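Local coordinates for protein prophenoloxidase b (Marsupenaeus japonicus, PDB 3WKY) that probably oxidises phenols to quinones once activated, being the precursor of a secreted type 3 copper phenoloxidase from crustacean hemolymph, at residues A79-L93 / V111-D125. Numbering follows the deposited sequence. Where two conformers were deposited one is given.
Sequences AVKDLSKVFIEAKSL and VFLAALYHTYYERKD
Arg123 NH1 donates a nearly straight hydrogen bond to Ala90 O (3.0 Å, 175°), which lies in the guanidinium plane. The same nitrogen makes a weak bond to Phe87 O. Leu93 CD2 packs against Arg123 NE at 3.6 Å. Toward the N-terminal ends of both segments, Ala115 CB is a knob among Val80, Leu83, Ser84 and Phe87, with Leu83 CD2 3.7 Å from it. Phe87 is the answering knob among Phe112, Ala115, Leu116 and Thr119. Phe87 CZ meets Phe112 CE1 at 3.9 Å, the side chains crossing at about a right angle. Thr119 OG1 lies at the edge of the Phe87 ring and donates to Ala115 O at 2.7 Å. Ile88 has CG1 anti to the carbonyl carbon (chi1 -72°), and its extended chi2 carries CD1 on to Glu122 CB.

On the NE and NH2 side of the guanidinium, Asp125 takes both nitrogens side-on, one on each carboxylate oxygen, both through syn lone pairs. A water joins NH2 to Ala90 O. A methionine in place of Arg123 would probably leave Ala90 O without its direct bond across the contact and Asp125 without its ion-pair mate. Leu96 and Val99 of helix 93-103 also touch Phe87. The short segments cross at -50° with axes 8.5 Å apart, a knobs-into-holes helix pair in the all-alpha domain of the hemocyanin family.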
loop_
_atom_site.group_PDB
_atom_site.type_symbol
_atom_site.label_atom_id
_atom_site.label_comp_id
_atom_site.label_asym_id
_atom_site.label_seq_id
_atom_site.Cartn_x
_atom_site.Cartn_y
_atom_site.Cartn_z
ATOM N N ALA A 79 15.878 -36.361 -18.486
ATOM C CA ALA A 79 16.888 -36.542 -19.519
ATOM C C ALA A 79 18.159 -37.150 -18.936
ATOM O O ALA A 79 18.767 -38.044 -19.537
ATOM C CB ALA A 79 17.191 -35.226 -20.208
ATOM N N VAL A 80 18.567 -36.666 -17.764
ATOM C CA VAL A 80 19.729 -37.238 -17.090
ATOM C C VAL A 80 19.447 -38.685 -16.684
ATOM O O VAL A 80 20.303 -39.569 -16.833
ATOM C CB VAL A 80 20.162 -36.394 -15.874
ATOM C CG1 VAL A 80 21.151 -37.155 -15.003
ATOM C CG2 VAL A 80 20.795 -35.104 -16.348
ATOM N N LYS A 81 18.242 -38.931 -16.191
ATOM C CA LYS A 81 17.859 -40.279 -15.793
ATOM C C LYS A 81 17.868 -41.219 -17.006
ATOM O O LYS A 81 18.320 -42.365 -16.914
ATOM C CB LYS A 81 16.471 -40.267 -15.166
ATOM C CG LYS A 81 16.030 -41.602 -14.585
ATOM C CD LYS A 81 14.585 -41.525 -14.095
ATOM C CE LYS A 81 14.214 -42.777 -13.321
ATOM N NZ LYS A 81 12.806 -42.730 -12.867
ATOM N N ASP A 82 17.376 -40.726 -18.139
ATOM C CA ASP A 82 17.306 -41.537 -19.359
ATOM C C ASP A 82 18.688 -41.854 -19.946
ATOM O O ASP A 82 18.926 -42.979 -20.388
ATOM C CB ASP A 82 16.416 -40.872 -20.416
ATOM C CG ASP A 82 14.940 -40.896 -20.045
ATOM O OD1 ASP A 82 14.587 -41.548 -19.039
ATOM O OD2 ASP A 82 14.131 -40.267 -20.769
ATOM N N LEU A 83 19.595 -40.878 -19.945
ATOM C CA LEU A 83 20.970 -41.099 -20.406
ATOM C C LEU A 83 21.751 -42.014 -19.468
ATOM O O LEU A 83 22.425 -42.948 -19.913
ATOM C CB LEU A 83 21.721 -39.778 -20.564
ATOM C CG LEU A 83 23.163 -39.876 -21.068
ATOM C CD1 LEU A 83 23.233 -40.639 -22.392
ATOM C CD2 LEU A 83 23.799 -38.495 -21.210
ATOM N N SER A 84 21.674 -41.745 -18.168
ATOM C CA SER A 84 22.398 -42.566 -17.205
ATOM C C SER A 84 21.915 -44.013 -17.257
ATOM O O SER A 84 22.691 -44.932 -17.002
ATOM C CB SER A 84 22.264 -41.999 -15.786
ATOM O OG SER A 84 20.913 -41.988 -15.378
ATOM N N LYS A 85 20.641 -44.212 -17.586
ATOM C CA LYS A 85 20.074 -45.556 -17.663
ATOM C C LYS A 85 20.866 -46.419 -18.644
ATOM O O LYS A 85 21.180 -47.576 -18.358
ATOM C CB LYS A 85 18.601 -45.504 -18.077
ATOM C CG LYS A 85 17.988 -46.879 -18.380
ATOM C CD LYS A 85 16.574 -46.762 -18.924
ATOM C CE LYS A 85 16.071 -48.095 -19.466
ATOM N NZ LYS A 85 15.957 -49.127 -18.404
ATOM N N VAL A 86 21.203 -45.841 -19.793
ATOM C CA VAL A 86 21.985 -46.545 -20.800
ATOM C C VAL A 86 23.404 -46.813 -20.306
ATOM O O VAL A 86 23.925 -47.912 -20.495
ATOM C CB VAL A 86 22.009 -45.771 -22.141
ATOM C CG1 VAL A 86 22.842 -46.513 -23.176
ATOM C CG2 VAL A 86 20.593 -45.560 -22.648
ATOM N N PHE A 87 24.018 -45.816 -19.664
ATOM C CA PHE A 87 25.360 -45.963 -19.104
ATOM C C PHE A 87 25.381 -47.067 -18.042
ATOM O O PHE A 87 26.273 -47.914 -18.016
ATOM C CB PHE A 87 25.819 -44.665 -18.427
ATOM C CG PHE A 87 26.121 -43.530 -19.378
ATOM C CD1 PHE A 87 26.206 -43.732 -20.749
ATOM C CD2 PHE A 87 26.348 -42.251 -18.879
ATOM C CE1 PHE A 87 26.494 -42.669 -21.610
ATOM C CE2 PHE A 87 26.639 -41.188 -19.726
ATOM C CZ PHE A 87 26.714 -41.397 -21.095
ATOM N N ILE A 88 24.391 -47.027 -17.157
ATOM C CA ILE A 88 24.320 -47.931 -16.016
ATOM C C ILE A 88 24.080 -49.369 -16.470
ATOM O O ILE A 88 24.632 -50.313 -15.893
ATOM C CB ILE A 88 23.203 -47.477 -15.053
ATOM C CG1 ILE A 88 23.640 -46.205 -14.317
ATOM C CG2 ILE A 88 22.844 -48.574 -14.061
ATOM C CD1 ILE A 88 22.472 -45.369 -13.780
ATOM N N GLU A 89 23.271 -49.529 -17.513
ATOM C CA GLU A 89 22.883 -50.859 -17.980
ATOM C C GLU A 89 23.852 -51.453 -19.010
ATOM O O GLU A 89 23.647 -52.568 -19.483
ATOM C CB GLU A 89 21.449 -50.842 -18.520
ATOM C CG GLU A 89 20.387 -50.585 -17.452
ATOM C CD GLU A 89 18.974 -50.542 -18.016
ATOM O OE1 GLU A 89 18.820 -50.591 -19.256
ATOM O OE2 GLU A 89 18.015 -50.454 -17.221
ATOM N N ALA A 90 24.903 -50.714 -19.353
ATOM C CA ALA A 90 25.924 -51.217 -20.275
ATOM C C ALA A 90 26.535 -52.517 -19.748
ATOM O O ALA A 90 26.840 -52.625 -18.556
ATOM C CB ALA A 90 27.006 -50.179 -20.486
ATOM N N LYS A 91 26.733 -53.488 -20.640
ATOM C CA LYS A 91 27.196 -54.796 -20.198
ATOM C C LYS A 91 28.612 -54.786 -19.625
ATOM O O LYS A 91 28.965 -55.675 -18.847
ATOM C CB LYS A 91 27.052 -55.840 -21.304
ATOM C CG LYS A 91 27.816 -55.533 -22.571
ATOM C CD LYS A 91 27.415 -56.516 -23.657
ATOM C CE LYS A 91 28.513 -56.698 -24.686
ATOM N NZ LYS A 91 28.121 -57.716 -25.698
ATOM N N SER A 92 29.407 -53.779 -19.968
ATOM C CA SER A 92 30.757 -53.672 -19.418
ATOM C C SER A 92 31.261 -52.235 -19.423
ATOM O O SER A 92 30.684 -51.375 -20.082
ATOM C CB SER A 92 31.731 -54.537 -20.226
ATOM O OG SER A 92 31.951 -53.977 -21.513
ATOM N N LEU A 93 32.356 -51.990 -18.707
ATOM C CA LEU A 93 32.969 -50.667 -18.703
ATOM C C LEU A 93 33.530 -50.270 -20.071
ATOM O O LEU A 93 33.527 -49.091 -20.427
ATOM C CB LEU A 93 34.037 -50.566 -17.618
ATOM C CG LEU A 93 33.489 -50.715 -16.196
ATOM C CD1 LEU A 93 34.591 -50.575 -15.162
ATOM C CD2 LEU A 93 32.369 -49.697 -15.943
ATOM N N VAL A 111 24.201 -32.103 -19.047
ATOM C CA VAL A 111 23.389 -33.303 -18.906
ATOM C C VAL A 111 24.291 -34.541 -19.013
ATOM O O VAL A 111 24.150 -35.494 -18.240
ATOM C CB VAL A 111 22.261 -33.338 -19.963
ATOM C CG1 VAL A 111 21.622 -34.729 -20.057
ATOM C CG2 VAL A 111 21.196 -32.280 -19.636
ATOM N N PHE A 112 25.245 -34.499 -19.939
ATOM C CA PHE A 112 26.221 -35.587 -20.103
ATOM C C PHE A 112 27.021 -35.821 -18.817
ATOM O O PHE A 112 27.094 -36.953 -18.313
ATOM C CB PHE A 112 27.157 -35.270 -21.276
ATOM C CG PHE A 112 28.223 -36.309 -21.510
ATOM C CD1 PHE A 112 27.928 -37.480 -22.200
ATOM C CD2 PHE A 112 29.519 -36.109 -21.053
ATOM C CE1 PHE A 112 28.907 -38.434 -22.428
ATOM C CE2 PHE A 112 30.505 -37.064 -21.271
ATOM C CZ PHE A 112 30.197 -38.228 -21.959
ATOM N N LEU A 113 27.614 -34.753 -18.288
ATOM C CA LEU A 113 28.363 -34.813 -17.034
ATOM C C LEU A 113 27.539 -35.302 -15.852
ATOM O O LEU A 113 28.020 -36.112 -15.055
ATOM C CB LEU A 113 28.986 -33.451 -16.707
ATOM C CG LEU A 113 30.120 -33.042 -17.636
ATOM C CD1 LEU A 113 30.607 -31.655 -17.301
ATOM C CD2 LEU A 113 31.264 -34.060 -17.526
ATOM N N ALA A 114 26.308 -34.814 -15.724
ATOM C CA ALA A 114 25.448 -35.230 -14.613
ATOM C C ALA A 114 25.171 -36.728 -14.682
ATOM O O ALA A 114 25.280 -37.439 -13.681
ATOM C CB ALA A 114 24.138 -34.443 -14.626
ATOM N N ALA A 115 24.818 -37.199 -15.875
ATOM C CA ALA A 115 24.563 -38.621 -16.107
ATOM C C ALA A 115 25.786 -39.486 -15.766
ATOM O O ALA A 115 25.647 -40.577 -15.191
ATOM C CB ALA A 115 24.114 -38.851 -17.568
ATOM N N LEU A 116 26.977 -38.998 -16.104
ATOM C CA LEU A 116 28.215 -39.723 -15.815
ATOM C C LEU A 116 28.465 -39.847 -14.314
ATOM O O LEU A 116 28.775 -40.928 -13.808
ATOM C CB LEU A 116 29.414 -39.032 -16.464
ATOM C CG LEU A 116 29.891 -39.553 -17.817
ATOM C CD1 LEU A 116 31.200 -38.875 -18.194
ATOM C CD2 LEU A 116 30.057 -41.069 -17.766
ATOM N N TYR A 117 28.340 -38.734 -13.594
ATOM C CA TYR A 117 28.529 -38.772 -12.141
ATOM C C TYR A 117 27.492 -39.688 -11.503
ATOM O O TYR A 117 27.818 -40.480 -10.611
ATOM C CB TYR A 117 28.438 -37.366 -11.526
ATOM C CG TYR A 117 29.708 -36.541 -11.612
ATOM C CD1 TYR A 117 30.693 -36.646 -10.645
ATOM C CD2 TYR A 117 29.897 -35.621 -12.643
ATOM C CE1 TYR A 117 31.851 -35.879 -10.711
ATOM C CE2 TYR A 117 31.050 -34.851 -12.720
ATOM C CZ TYR A 117 32.020 -34.984 -11.755
ATOM O OH TYR A 117 33.163 -34.213 -11.833
ATOM N N HIS A 118 26.242 -39.589 -11.947
ATOM C CA HIS A 118 25.193 -40.440 -11.386
ATOM C C HIS A 118 25.518 -41.912 -11.621
ATOM O O HIS A 118 25.264 -42.771 -10.763
ATOM C CB HIS A 118 23.828 -40.124 -11.996
ATOM C CG HIS A 118 22.727 -40.993 -11.480
ATOM N ND1 HIS A 118 22.472 -41.155 -10.130
ATOM C CD2 HIS A 118 21.809 -41.754 -12.123
ATOM C CE1 HIS A 118 21.448 -41.971 -9.972
ATOM N NE2 HIS A 118 21.023 -42.348 -11.169
ATOM N N THR A 119 26.081 -42.189 -12.791
ATOM C CA THR A 119 26.469 -43.552 -13.169
ATOM C C THR A 119 27.500 -44.153 -12.210
ATOM O O THR A 119 27.414 -45.340 -11.868
ATOM C CB THR A 119 26.986 -43.578 -14.611
ATOM O OG1 THR A 119 25.900 -43.281 -15.499
ATOM C CG2 THR A 119 27.566 -44.958 -14.956
ATOM N N TYR A 120 28.462 -43.352 -11.767
ATOM C CA TYR A 120 29.435 -43.845 -10.790
ATOM C C TYR A 120 28.785 -44.212 -9.457
ATOM O O TYR A 120 29.256 -45.113 -8.769
ATOM C CB TYR A 120 30.558 -42.834 -10.560
ATOM C CG TYR A 120 31.696 -42.891 -11.554
ATOM C CD1 TYR A 120 31.521 -42.463 -12.865
ATOM C CD2 TYR A 120 32.958 -43.341 -11.173
ATOM C CE1 TYR A 120 32.561 -42.490 -13.772
ATOM C CE2 TYR A 120 34.012 -43.367 -12.083
ATOM C CZ TYR A 120 33.800 -42.941 -13.381
ATOM O OH TYR A 120 34.829 -42.960 -14.297
ATOM N N TYR A 121 27.712 -43.517 -9.080
ATOM C CA TYR A 121 27.001 -43.864 -7.854
ATOM C C TYR A 121 26.161 -45.124 -8.033
ATOM O O TYR A 121 26.052 -45.940 -7.126
ATOM C CB TYR A 121 26.107 -42.702 -7.374
ATOM C CG TYR A 121 26.908 -41.599 -6.740
ATOM C CD1 TYR A 121 27.374 -41.727 -5.439
ATOM C CD2 TYR A 121 27.216 -40.439 -7.443
ATOM C CE1 TYR A 121 28.123 -40.737 -4.851
ATOM C CE2 TYR A 121 27.970 -39.439 -6.861
ATOM C CZ TYR A 121 28.420 -39.603 -5.560
ATOM O OH TYR A 121 29.175 -38.633 -4.963
ATOM N N GLU A 122 25.570 -45.287 -9.206
ATOM C CA GLU A 122 24.627 -46.379 -9.429
ATOM C C GLU A 122 25.315 -47.688 -9.816
ATOM O O GLU A 122 24.854 -48.767 -9.446
ATOM C CB GLU A 122 23.586 -45.993 -10.483
ATOM C CG GLU A 122 22.384 -45.240 -9.922
ATOM C CD GLU A 122 21.647 -46.040 -8.858
ATOM O OE1 GLU A 122 21.846 -45.764 -7.658
ATOM O OE2 GLU A 122 20.874 -46.951 -9.222
ATOM N N ARG A 123 26.411 -47.599 -10.566
ATOM C CA ARG A 123 27.109 -48.828 -10.969
ATOM C C ARG A 123 27.948 -49.362 -9.812
ATOM O O ARG A 123 28.672 -48.605 -9.157
ATOM C CB ARG A 123 27.987 -48.607 -12.201
ATOM C CG ARG A 123 27.214 -48.496 -13.518
ATOM C CD ARG A 123 28.173 -48.426 -14.706
ATOM N NE ARG A 123 28.923 -49.672 -14.909
ATOM C CZ ARG A 123 28.571 -50.630 -15.768
ATOM N NH1 ARG A 123 27.480 -50.492 -16.512
ATOM N NH2 ARG A 123 29.312 -51.729 -15.891
ATOM N N LYS A 124 27.850 -50.667 -9.569
ATOM C CA LYS A 124 28.585 -51.293 -8.471
ATOM C C LYS A 124 30.069 -51.464 -8.768
ATOM O O LYS A 124 30.871 -51.601 -7.844
ATOM C CB LYS A 124 27.970 -52.645 -8.118
ATOM C CG LYS A 124 26.581 -52.548 -7.515
ATOM C CD LYS A 124 25.899 -53.908 -7.509
ATOM C CE LYS A 124 24.463 -53.809 -7.017
ATOM N NZ LYS A 124 24.393 -53.487 -5.568
ATOM N N ASP A 125 30.435 -51.440 -10.047
ATOM C CA ASP A 125 31.836 -51.623 -10.422
ATOM C C ASP A 125 32.588 -50.302 -10.539
ATOM O O ASP A 125 33.760 -50.274 -10.941
ATOM C CB ASP A 125 31.966 -52.459 -11.705
ATOM C CG ASP A 125 31.191 -51.880 -12.872
ATOM O OD1 ASP A 125 30.468 -50.870 -12.689
ATOM O OD2 ASP A 125 31.295 -52.450 -13.981
HETATM O O HOH W 1 28.166 -54.580 -16.566
#